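Local structure of alpha-1,3-glucanase (Bacillus circulans, 5ZRU) at residues T78-M83 against F137-W142; G94-Y99 against L164-D169; Y18-T23 against V168-I173. The protein hydrolyses alpha-1,3-glucan, this chain being its GH87-type catalytic unit, which holds several calcium and zinc ions. One frame throughout, in Å; residues are numbered along the deposited sequence.

Contact 1: T78-M83 against F137-W142. With PE5 (3,6,9,12,15,18,21,24-octaoxahexacosan-1-ol), chain C.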
loop_
_atom_site.group_PDB
_atom_site.type_symbol
_atom_site.label_atom_id
_atom_site.label_comp_id
_atom_site.label_asym_id
_atom_site.label_seq_id
_atom_site.Cartn_x
_atom_site.Cartn_y
_atom_site.Cartn_z
ATOM N N THR A 78 13.440 9.421 -3.324
ATOM C CA THR A 78 13.013 8.057 -3.045
ATOM C C THR A 78 13.315 7.219 -4.277
ATOM O O THR A 78 13.149 7.687 -5.406
ATOM C CB THR A 78 11.518 7.987 -2.711
ATOM O OG1 THR A 78 11.228 8.906 -1.655
ATOM C CG2 THR A 78 11.133 6.584 -2.262
ATOM N N MET A 79 13.807 6.002 -4.066
ATOM C CA MET A 79 14.140 5.112 -5.174
ATOM C C MET A 79 13.427 3.785 -4.976
ATOM O O MET A 79 13.520 3.188 -3.900
ATOM C CB MET A 79 15.654 4.879 -5.278
ATOM C CG MET A 79 16.029 3.876 -6.400
ATOM S SD MET A 79 17.819 3.691 -6.606
ATOM C CE MET A 79 18.248 2.926 -5.045
ATOM N N ARG A 80 12.719 3.327 -6.007
ATOM C CA ARG A 80 12.169 1.976 -6.025
ATOM C C ARG A 80 13.127 1.090 -6.809
ATOM O O ARG A 80 13.455 1.391 -7.966
ATOM C CB ARG A 80 10.765 1.945 -6.625
ATOM C CG ARG A 80 10.081 0.580 -6.484
ATOM C CD ARG A 80 8.605 0.680 -6.809
ATOM N NE ARG A 80 7.893 -0.557 -6.494
ATOM C CZ ARG A 80 7.601 -1.502 -7.381
ATOM N NH1 ARG A 80 7.957 -1.367 -8.657
ATOM N NH2 ARG A 80 6.938 -2.586 -6.990
ATOM N N PHE A 81 13.581 0.009 -6.175
ATOM C CA PHE A 81 14.694 -0.786 -6.682
ATOM C C PHE A 81 14.423 -2.260 -6.415
ATOM O O PHE A 81 13.539 -2.619 -5.629
ATOM C CB PHE A 81 16.021 -0.388 -6.005
ATOM C CG PHE A 81 16.117 -0.875 -4.584
ATOM C CD1 PHE A 81 15.488 -0.177 -3.566
ATOM C CD2 PHE A 81 16.766 -2.064 -4.279
ATOM C CE1 PHE A 81 15.527 -0.637 -2.252
ATOM C CE2 PHE A 81 16.805 -2.540 -2.982
ATOM C CZ PHE A 81 16.185 -1.820 -1.955
ATOM N N THR A 82 15.234 -3.123 -7.040
ATOM C CA THR A 82 15.251 -4.546 -6.709
ATOM C C THR A 82 16.699 -5.016 -6.616
ATOM O O THR A 82 17.588 -4.472 -7.279
ATOM C CB THR A 82 14.486 -5.401 -7.752
ATOM O OG1 THR A 82 14.592 -6.792 -7.410
ATOM C CG2 THR A 82 15.076 -5.204 -9.151
ATOM N N MET A 83 16.930 -6.017 -5.774
ATOM C CA MET A 83 18.218 -6.694 -5.685
ATOM C C MET A 83 17.956 -8.125 -5.227
ATOM O O MET A 83 16.882 -8.421 -4.703
ATOM C CB MET A 83 19.177 -5.969 -4.723
ATOM C CG MET A 83 18.769 -6.049 -3.254
ATOM S SD MET A 83 19.828 -5.032 -2.206
ATOM C CE MET A 83 21.307 -6.023 -2.028
ATOM N N PHE A 137 10.432 -5.875 -5.383
ATOM C CA PHE A 137 10.883 -4.494 -5.323
ATOM C C PHE A 137 10.701 -3.925 -3.916
ATOM O O PHE A 137 9.891 -4.408 -3.118
ATOM C CB PHE A 137 10.150 -3.626 -6.360
ATOM C CG PHE A 137 10.650 -3.818 -7.774
ATOM C CD1 PHE A 137 10.191 -4.877 -8.552
ATOM C CD2 PHE A 137 11.589 -2.946 -8.314
ATOM C CE1 PHE A 137 10.660 -5.065 -9.857
ATOM C CE2 PHE A 137 12.075 -3.123 -9.618
ATOM C CZ PHE A 137 11.609 -4.178 -10.393
ATOM N N ASP A 138 11.491 -2.896 -3.621
ATOM C CA ASP A 138 11.470 -2.219 -2.330
ATOM C C ASP A 138 11.851 -0.765 -2.577
ATOM O O ASP A 138 12.156 -0.376 -3.705
ATOM C CB ASP A 138 12.430 -2.896 -1.334
ATOM C CG ASP A 138 12.071 -2.609 0.130
ATOM O OD1 ASP A 138 11.102 -1.870 0.396
ATOM O OD2 ASP A 138 12.768 -3.129 1.024
ATOM N N GLU A 139 11.857 0.042 -1.515
ATOM C CA GLU A 139 12.220 1.448 -1.648
ATOM C C GLU A 139 13.230 1.837 -0.582
ATOM O O GLU A 139 13.320 1.202 0.475
ATOM C CB GLU A 139 10.985 2.364 -1.552
ATOM C CG GLU A 139 10.036 2.178 -2.721
ATOM C CD GLU A 139 8.869 3.139 -2.694
ATOM O OE1 GLU A 139 8.808 4.010 -1.805
ATOM O OE2 GLU A 139 8.000 3.002 -3.560
ATOM N N VAL A 140 14.018 2.866 -0.900
ATOM C CA VAL A 140 14.828 3.587 0.075
ATOM C C VAL A 140 14.653 5.065 -0.235
ATOM O O VAL A 140 14.212 5.439 -1.323
ATOM C CB VAL A 140 16.332 3.214 0.050
ATOM C CG1 VAL A 140 16.545 1.792 0.566
ATOM C CG2 VAL A 140 16.910 3.366 -1.357
ATOM N N HIS A 141 14.978 5.910 0.741
ATOM C CA HIS A 141 14.983 7.345 0.483
ATOM C C HIS A 141 16.172 7.977 1.188
ATOM O O HIS A 141 16.714 7.428 2.149
ATOM C CB HIS A 141 13.655 8.018 0.894
ATOM C CG HIS A 141 13.352 7.973 2.364
ATOM N ND1 HIS A 141 12.806 6.867 2.983
ATOM C CD2 HIS A 141 13.473 8.921 3.329
ATOM C CE1 HIS A 141 12.624 7.127 4.267
ATOM N NE2 HIS A 141 13.026 8.364 4.503
ATOM N N TRP A 142 16.594 9.131 0.677
ATOM C CA TRP A 142 17.723 9.849 1.258
ATOM C C TRP A 142 17.582 11.321 0.902
ATOM O O TRP A 142 16.797 11.691 0.029
ATOM C CB TRP A 142 19.065 9.288 0.762
ATOM C CG TRP A 142 19.297 9.470 -0.730
ATOM C CD1 TRP A 142 19.880 10.543 -1.342
ATOM C CD2 TRP A 142 18.946 8.555 -1.778
ATOM N NE1 TRP A 142 19.916 10.355 -2.703
ATOM C CE2 TRP A 142 19.356 9.139 -2.999
ATOM C CE3 TRP A 142 18.338 7.293 -1.802
ATOM C CZ2 TRP A 142 19.167 8.513 -4.227
ATOM C CZ3 TRP A 142 18.148 6.669 -3.028
ATOM C CH2 TRP A 142 18.570 7.276 -4.226
HETATM C C48 PE5 C . 17.620 -2.356 11.737
HETATM C C50 PE5 C . 16.940 -3.056 10.555
HETATM O O1 PE5 C . 17.897 -3.720 9.773
HETATM C C1 PE5 C . 17.376 -4.456 8.700
HETATM C C2 PE5 C . 18.500 -4.974 7.798
HETATM O O2 PE5 C . 19.162 -3.895 7.202
HETATM C C3 PE5 C . 20.307 -4.215 6.465
HETATM C C4 PE5 C . 20.956 -2.930 5.935
HETATM O O3 PE5 C . 20.028 -2.206 5.170
HETATM C C5 PE5 C . 20.503 -1.045 4.544
HETATM C C6 PE5 C . 19.545 0.131 4.789
HETATM O O4 PE5 C . 18.532 0.200 3.817
HETATM C C7 PE5 C . 17.251 0.533 4.287
HETATM C C8 PE5 C . 17.299 1.820 5.113
HETATM O O5 PE5 C . 16.125 1.939 5.853
HETATM C C9 PE5 C . 16.152 2.928 6.847
HETATM C C10 PE5 C . 15.318 4.112 6.377
HETATM O O6 PE5 C . 16.091 5.274 6.440
HETATM C C11 PE5 C . 15.639 6.321 5.632
HETATM C C12 PE5 C . 16.697 7.413 5.549
HETATM O O7 PE5 C . 16.131 8.563 6.095
HETATM C C13 PE5 C . 16.445 9.752 5.431
HETATM C C14 PE5 C . 16.327 10.902 6.428
HETATM O O8 PE5 C . 16.760 10.443 7.677
HETATM C C15 PE5 C . 16.655 11.357 8.737
HETATM C C16 PE5 C . 18.057 11.673 9.278
HETATM O O52 PE5 C . 18.265 11.055 10.518
HETATM O O HOH W 1 7.594 0.216 -3.740
#

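Contact 2: G94-Y99 against L164-D169. With CA (calcium ion), chain M.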
loop_
_atom_site.group_PDB
_atom_site.type_symbol
_atom_site.label_atom_id
_atom_site.label_comp_id
_atom_site.label_asym_id
_atom_site.label_seq_id
_atom_site.Cartn_x
_atom_site.Cartn_y
_atom_site.Cartn_z
ATOM N N GLY A 94 23.858 -4.532 0.253
ATOM C CA GLY A 94 24.580 -4.004 -0.889
ATOM C C GLY A 94 24.473 -2.506 -0.920
ATOM O O GLY A 94 24.294 -1.860 0.128
ATOM N N SER A 95 24.549 -1.929 -2.112
ATOM C CA SER A 95 24.567 -0.477 -2.227
ATOM C C SER A 95 24.480 -0.089 -3.693
ATOM O O SER A 95 24.754 -0.896 -4.585
ATOM C CB SER A 95 25.837 0.117 -1.606
ATOM O OG SER A 95 26.994 -0.301 -2.328
ATOM N N LEU A 96 24.108 1.170 -3.925
ATOM C CA LEU A 96 24.257 1.815 -5.223
ATOM C C LEU A 96 24.794 3.222 -4.993
ATOM O O LEU A 96 24.566 3.814 -3.938
ATOM C CB LEU A 96 22.930 1.863 -6.001
ATOM C CG LEU A 96 22.468 0.563 -6.671
ATOM C CD1 LEU A 96 21.059 0.719 -7.225
ATOM C CD2 LEU A 96 23.424 0.130 -7.794
ATOM N N ASP A 97 25.513 3.747 -5.983
ATOM C CA ASP A 97 26.134 5.061 -5.906
ATOM C C ASP A 97 25.268 6.101 -6.609
ATOM O O ASP A 97 24.592 5.807 -7.595
ATOM C CB ASP A 97 27.528 5.051 -6.547
ATOM C CG ASP A 97 28.553 4.275 -5.719
ATOM O OD1 ASP A 97 28.270 3.960 -4.550
ATOM O OD2 ASP A 97 29.647 3.974 -6.241
ATOM N N VAL A 98 25.305 7.328 -6.091
ATOM C CA VAL A 98 24.547 8.453 -6.631
ATOM C C VAL A 98 25.536 9.521 -7.074
ATOM O O VAL A 98 26.410 9.917 -6.294
ATOM C CB VAL A 98 23.572 9.027 -5.585
ATOM C CG1 VAL A 98 22.758 10.192 -6.172
ATOM C CG2 VAL A 98 22.662 7.925 -5.040
ATOM N N TYR A 99 25.414 9.966 -8.321
ATOM C CA TYR A 99 26.204 11.068 -8.855
ATOM C C TYR A 99 25.273 12.196 -9.268
ATOM O O TYR A 99 24.190 11.950 -9.797
ATOM C CB TYR A 99 27.049 10.640 -10.074
ATOM C CG TYR A 99 28.103 9.597 -9.769
ATOM C CD1 TYR A 99 27.765 8.255 -9.651
ATOM C CD2 TYR A 99 29.435 9.953 -9.619
ATOM C CE1 TYR A 99 28.727 7.299 -9.376
ATOM C CE2 TYR A 99 30.406 9.004 -9.349
ATOM C CZ TYR A 99 30.044 7.680 -9.230
ATOM O OH TYR A 99 30.999 6.728 -8.960
ATOM N N LEU A 164 26.378 -8.261 -7.310
ATOM C CA LEU A 164 24.930 -8.379 -7.381
ATOM C C LEU A 164 24.382 -7.548 -8.528
ATOM O O LEU A 164 24.867 -6.447 -8.805
ATOM C CB LEU A 164 24.284 -7.939 -6.061
ATOM C CG LEU A 164 24.784 -8.607 -4.783
ATOM C CD1 LEU A 164 24.019 -8.080 -3.561
ATOM C CD2 LEU A 164 24.686 -10.121 -4.878
ATOM N N GLU A 165 23.362 -8.081 -9.201
ATOM C CA GLU A 165 22.610 -7.296 -10.163
ATOM C C GLU A 165 21.523 -6.533 -9.423
ATOM O O GLU A 165 20.736 -7.124 -8.680
ATOM C CB GLU A 165 21.991 -8.174 -11.251
ATOM C CG GLU A 165 20.946 -7.446 -12.108
ATOM C CD GLU A 165 20.555 -8.209 -13.374
ATOM O OE1 GLU A 165 21.383 -8.991 -13.883
ATOM O OE2 GLU A 165 19.418 -8.022 -13.868
ATOM N N TYR A 166 21.499 -5.226 -9.617
ATOM C CA TYR A 166 20.468 -4.365 -9.064
ATOM C C TYR A 166 19.508 -3.971 -10.177
ATOM O O TYR A 166 19.832 -4.045 -11.363
ATOM C CB TYR A 166 21.097 -3.111 -8.438
ATOM C CG TYR A 166 22.006 -3.401 -7.277
ATOM C CD1 TYR A 166 23.334 -3.745 -7.482
ATOM C CD2 TYR A 166 21.539 -3.328 -5.969
ATOM C CE1 TYR A 166 24.167 -4.020 -6.417
ATOM C CE2 TYR A 166 22.364 -3.591 -4.903
ATOM C CZ TYR A 166 23.684 -3.935 -5.136
ATOM O OH TYR A 166 24.510 -4.204 -4.075
ATOM N N GLY A 167 18.314 -3.573 -9.792
ATOM C CA GLY A 167 17.380 -2.969 -10.728
ATOM C C GLY A 167 16.860 -1.665 -10.166
ATOM O O GLY A 167 16.623 -1.553 -8.966
ATOM N N VAL A 168 16.691 -0.679 -11.042
ATOM C CA VAL A 168 16.102 0.599 -10.643
ATOM C C VAL A 168 14.836 0.820 -11.451
ATOM O O VAL A 168 14.878 0.864 -12.687
ATOM C CB VAL A 168 17.076 1.774 -10.826
ATOM C CG1 VAL A 168 16.434 3.067 -10.348
ATOM C CG2 VAL A 168 18.355 1.509 -10.048
ATOM N N ASP A 169 13.715 1.000 -10.750
ATOM C CA ASP A 169 12.427 1.278 -11.384
ATOM C C ASP A 169 12.255 2.779 -11.623
ATOM O O ASP A 169 12.137 3.230 -12.770
ATOM C CB ASP A 169 11.307 0.713 -10.494
ATOM C CG ASP A 169 9.954 0.694 -11.165
ATOM O OD1 ASP A 169 9.841 1.101 -12.345
ATOM O OD2 ASP A 169 8.983 0.274 -10.490
HETATM CA CA CA M . 9.089 1.274 -14.568
HETATM O O HOH W 2 8.038 2.425 -16.484
#

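Contact 3: Y18-T23 against V168-I173. With CA (calcium ion), chain M.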
loop_
_atom_site.group_PDB
_atom_site.type_symbol
_atom_site.label_atom_id
_atom_site.label_comp_id
_atom_site.label_asym_id
_atom_site.label_seq_id
_atom_site.Cartn_x
_atom_site.Cartn_y
_atom_site.Cartn_z
ATOM N N TYR A 18 6.193 15.118 -4.513
ATOM C CA TYR A 18 7.216 14.574 -5.393
ATOM C C TYR A 18 6.713 14.488 -6.833
ATOM O O TYR A 18 5.514 14.477 -7.105
ATOM C CB TYR A 18 7.685 13.191 -4.911
ATOM C CG TYR A 18 6.590 12.193 -4.579
ATOM C CD1 TYR A 18 5.886 11.536 -5.579
ATOM C CD2 TYR A 18 6.280 11.891 -3.257
ATOM C CE1 TYR A 18 4.887 10.605 -5.270
ATOM C CE2 TYR A 18 5.298 10.955 -2.935
ATOM C CZ TYR A 18 4.604 10.323 -3.943
ATOM O OH TYR A 18 3.623 9.413 -3.613
ATOM N N THR A 19 7.660 14.450 -7.763
ATOM C CA THR A 19 7.381 14.082 -9.137
ATOM C C THR A 19 8.187 12.839 -9.452
ATOM O O THR A 19 9.205 12.556 -8.805
ATOM C CB THR A 19 7.733 15.199 -10.137
ATOM O OG1 THR A 19 9.132 15.501 -10.046
ATOM C CG2 THR A 19 6.898 16.443 -9.858
ATOM N N ARG A 20 7.731 12.092 -10.445
ATOM C CA ARG A 20 8.355 10.816 -10.745
ATOM C C ARG A 20 9.291 10.913 -11.940
ATOM O O ARG A 20 8.957 11.517 -12.964
ATOM C CB ARG A 20 7.329 9.722 -11.024
ATOM C CG ARG A 20 8.071 8.444 -11.345
ATOM C CD ARG A 20 7.220 7.262 -11.350
ATOM N NE ARG A 20 6.527 7.100 -10.087
ATOM C CZ ARG A 20 5.674 6.114 -9.884
ATOM N NH1 ARG A 20 5.470 5.241 -10.861
ATOM N NH2 ARG A 20 5.039 5.997 -8.725
ATOM N N TYR A 21 10.459 10.307 -11.793
ATOM C CA TYR A 21 11.418 10.087 -12.870
ATOM C C TYR A 21 11.442 8.580 -13.118
ATOM O O TYR A 21 12.092 7.836 -12.378
ATOM C CB TYR A 21 12.780 10.653 -12.471
ATOM C CG TYR A 21 12.734 12.161 -12.477
ATOM C CD1 TYR A 21 12.218 12.874 -11.394
ATOM C CD2 TYR A 21 13.129 12.868 -13.603
ATOM C CE1 TYR A 21 12.134 14.248 -11.428
ATOM C CE2 TYR A 21 13.064 14.239 -13.641
ATOM C CZ TYR A 21 12.567 14.926 -12.560
ATOM O OH TYR A 21 12.501 16.292 -12.634
ATOM N N ASP A 22 10.707 8.127 -14.140
ATOM C CA ASP A 22 10.448 6.701 -14.307
ATOM C C ASP A 22 11.374 6.107 -15.362
ATOM O O ASP A 22 12.254 6.772 -15.923
ATOM C CB ASP A 22 8.974 6.432 -14.656
ATOM C CG ASP A 22 8.443 5.100 -14.055
ATOM O OD1 ASP A 22 9.174 4.071 -14.077
ATOM O OD2 ASP A 22 7.285 5.071 -13.559
ATOM N N THR A 23 11.133 4.826 -15.651
ATOM C CA THR A 23 12.098 4.015 -16.387
ATOM C C THR A 23 12.424 4.616 -17.747
ATOM O O THR A 23 13.597 4.728 -18.123
ATOM C CB THR A 23 11.554 2.596 -16.540
ATOM O OG1 THR A 23 11.329 2.035 -15.240
ATOM C CG2 THR A 23 12.535 1.729 -17.291
ATOM N N VAL A 168 16.691 -0.679 -11.042
ATOM C CA VAL A 168 16.102 0.599 -10.643
ATOM C C VAL A 168 14.836 0.820 -11.451
ATOM O O VAL A 168 14.878 0.864 -12.687
ATOM C CB VAL A 168 17.076 1.774 -10.826
ATOM C CG1 VAL A 168 16.434 3.067 -10.348
ATOM C CG2 VAL A 168 18.355 1.509 -10.048
ATOM N N ASP A 169 13.715 1.000 -10.750
ATOM C CA ASP A 169 12.427 1.278 -11.384
ATOM C C ASP A 169 12.255 2.779 -11.623
ATOM O O ASP A 169 12.137 3.230 -12.770
ATOM C CB ASP A 169 11.307 0.713 -10.494
ATOM C CG ASP A 169 9.954 0.694 -11.165
ATOM O OD1 ASP A 169 9.841 1.101 -12.345
ATOM O OD2 ASP A 169 8.983 0.274 -10.490
ATOM N N PHE A 170 12.269 3.571 -10.555
ATOM C CA PHE A 170 12.082 5.009 -10.710
ATOM C C PHE A 170 12.691 5.730 -9.517
ATOM O O PHE A 170 13.023 5.123 -8.499
ATOM C CB PHE A 170 10.598 5.385 -10.859
ATOM C CG PHE A 170 9.718 4.928 -9.710
ATOM C CD1 PHE A 170 9.733 5.591 -8.492
ATOM C CD2 PHE A 170 8.837 3.873 -9.874
ATOM C CE1 PHE A 170 8.911 5.173 -7.423
ATOM C CE2 PHE A 170 8.004 3.457 -8.818
ATOM C CZ PHE A 170 8.047 4.112 -7.600
ATOM N N LEU A 171 12.826 7.044 -9.669
ATOM C CA LEU A 171 13.046 7.965 -8.567
ATOM C C LEU A 171 11.833 8.872 -8.419
ATOM O O LEU A 171 11.166 9.212 -9.401
ATOM C CB LEU A 171 14.290 8.833 -8.793
ATOM C CG LEU A 171 15.610 8.123 -9.096
ATOM C CD1 LEU A 171 16.737 9.159 -9.273
ATOM C CD2 LEU A 171 15.937 7.148 -7.987
ATOM N N GLU A 172 11.551 9.260 -7.180
ATOM C CA GLU A 172 10.613 10.335 -6.885
ATOM C C GLU A 172 11.369 11.411 -6.118
ATOM O O GLU A 172 12.111 11.104 -5.182
ATOM C CB GLU A 172 9.400 9.809 -6.101
ATOM C CG GLU A 172 8.434 9.059 -7.010
ATOM C CD GLU A 172 7.318 8.327 -6.277
ATOM O OE1 GLU A 172 7.428 8.114 -5.058
ATOM O OE2 GLU A 172 6.322 7.969 -6.939
ATOM N N ILE A 173 11.236 12.661 -6.553
ATOM C CA ILE A 173 12.106 13.738 -6.090
ATOM C C ILE A 173 11.235 14.892 -5.625
ATOM O O ILE A 173 10.290 15.277 -6.320
ATOM C CB ILE A 173 13.083 14.186 -7.198
ATOM C CG1 ILE A 173 13.961 13.013 -7.636
ATOM C CG2 ILE A 173 13.971 15.321 -6.711
ATOM C CD1 ILE A 173 14.945 13.340 -8.768
HETATM CA CA CA M . 9.089 1.274 -14.568
HETATM O O HOH W 3 10.423 17.273 -8.301
HETATM O O HOH W 2 8.038 2.425 -16.484
#

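Contact 1: T78-M83 against F137-W142
Arg80 leaves its backbone with CG trans to N (chi1 -172°) and runs extended from CG to NE, then turns at the last bond to lay its guanidinium over Phe137, whose own CG points to the side opposite its carbonyl carbon. Both residues stand on one face of an antiparallel strand pair, 76-82 with 132-144, in the beta-sandwich of the D1 region, a member of the galactose-binding clan. Phe137 CB sits over the centre of the guanidinium, 3.4 Å from Arg80 NH2. Arg80 NH1 then continues over the ring, 3.7 Å from Phe137 CG, the two planes only 14° apart. On the opposite ring face Thr82 makes a CH-pi contact, its CB 3.9 Å from the Phe137 centroid, so the phenyl is clasped from both sides. Arginine suits this place because its flat group can lie on an aromatic side chain while its N-H edge serves polar partners. Arg80 NE gives its hydrogen to a water 2.9 Å away, which in turn donates to Glu139 OE2; Arg80 NH1 forms a salt bridge with the calcium ligand Asp169. Glu139 completes its own balance with Arg347 and Arg371, and thereby fastens the sandwich to the neighbouring parallel beta-helix.

The other face is more apolar. Val140 spreads its two methyls between neighbours: CG1 meets Phe81 CE1, and CG2 meets Met79 CE, which a bend at chi3 brings round. A branched residue fits here because each arm fills a separate niche. Trp142 closes the row against Met79, its CZ3 lying 3.8 Å from Met79 CB. The backbones are pinned most nearly straight where Met79 N donates to Val140 O, at 2.8 Å with 170° at the hydrogen.

Contact 2: G94-Y99 against L164-D169
Tyr166 reaches from strand 166-174 across to Leu96, Ser95 and Gly94, touching at every step. Its CG lies anti to the carbonyl carbon (chi1 -63°), which sends the ring along Leu96 toward Ser95. CB lies against both methyls of Leu96. At CG the contact tightens: Leu96 CD2 comes to 3.8 Å from Tyr166 CG and sits over one face of the ring, displaced toward the rim, in a CH-pi contact 4.2 Å from the centroid. The two side chains slide past each other in opposite directions, so the leucine covers the near half of the ring and leaves the far half to the backbone. There Ser95 O stands over the same face, 3.3 Å from Tyr166 CZ. At the tip, the phenol oxygen accepts a hydrogen bond from Ser95 N, 3.0 Å from Tyr166 OH with 157° at the hydrogen, and it is also hydrogen-bonded to the carboxylate of Asp162. A tyrosine suits the place because its length carries a polar atom past the apolar layer to a backbone N-H.

Gly94 leaves room for that hydroxyl: its CA lies at the ring edge, 3.2 Å from Tyr166 OH, and any side chain placed there would collide with the oxygen. Leu96 serves two neighbours, since its other methyl, Leu96 CD1, packs 4.0 Å from Val168 CG2.

This is packing between the two layers of the sandwich, whose strand segments run 9.3 Å apart at 52°. Strand 93-100 lies in the five-strand sheet, between 103-111 and 153-157, and Ile156 and Leu110 add to the apolar surroundings of Leu96; strand 166-174 belongs to the facing sheet, where it pairs with 53-57 and 76-82 as well as 19-21, with Leu57 touching both Leu96 and Val168.

Contact 3: Y18-T23 against V168-I173
Arg20 and Glu172 face each other as a non-hydrogen-bonded pair where strand 19-21 runs antiparallel to strand 166-174 in the beta-sandwich. On the other side of strand 166-174, where it pairs with 76-82, Asp169 and Phe170 both face Arg80 in a classic beta bulge close to a calcium site. The guanidinium grips side-on: Arg20 NH2 reaches Glu172 OE2 at 3.0 Å and Arg20 NE reaches the same oxygen at 3.3 Å, both from one face of the carboxylate plane. Glu172 OE2 also meets Arg371, and Arg20 NH2 has a second acid in Glu402. The third nitrogen, Arg20 NH1, turns to Asp22 OD2, a fairly straight bond of 3.3 Å. With its edge occupied, the guanidinium lies flat on the Phe170 ring, planes 4° apart and centres separated by 3.8 Å, a cation-pi stack; Phe170 places its ring there with CG between the backbone N and the carbonyl carbon (chi1 57°). An alanine in place of Arg20 would remove that stack and would probably leave Glu172 and Asp22 without the charge that joins them.

Nearer the bulge, oxygens gather round calcium. Thr23 OG1 binds the ion at 2.5 Å and still gives its hydrogen to Asp169 O; a hydroxyl suits this place because it can do both. Asp169 binds the ion through OD1 at 2.4 Å while its OD2 is held in a salt bridge by Arg80; Asp22 OD1, a longer ligand, also takes the hydrogen of Thr23 N. Ser50, through OG and O, Arg53 O and a water complete the site.

Hydrogen bonds between Thr19 and Ile173 and between Tyr21 and Leu171 join the backbones. Thr19 OG1 is hydrogen-bonded to Glu72, and one water donates to Thr19 OG1 and Ile173 O, at 2.8 Å each.

From the N terminus, residues 18-23 come first and meet their partner only at 168-173, so contact 3 closes the longest loop, with 144 residues between its segments. Contact 1 is nested inside it, joining 78-83 to 137-142. Contact 2 begins at 94-99, inside the loop of contact 1, and ends beyond it at 164-169, so these two cross. Contacts 2 and 3 finish on the same strand, 166-174, sharing Val168 and Asp169. That strand lies between 19-21 and 76-82 in one sheet, while contact 2 ties it to the facing sheet. A probable hydrogen bond of 2.8 Å from Thr78 N to Glu172 O joins contact 1 to contact 3.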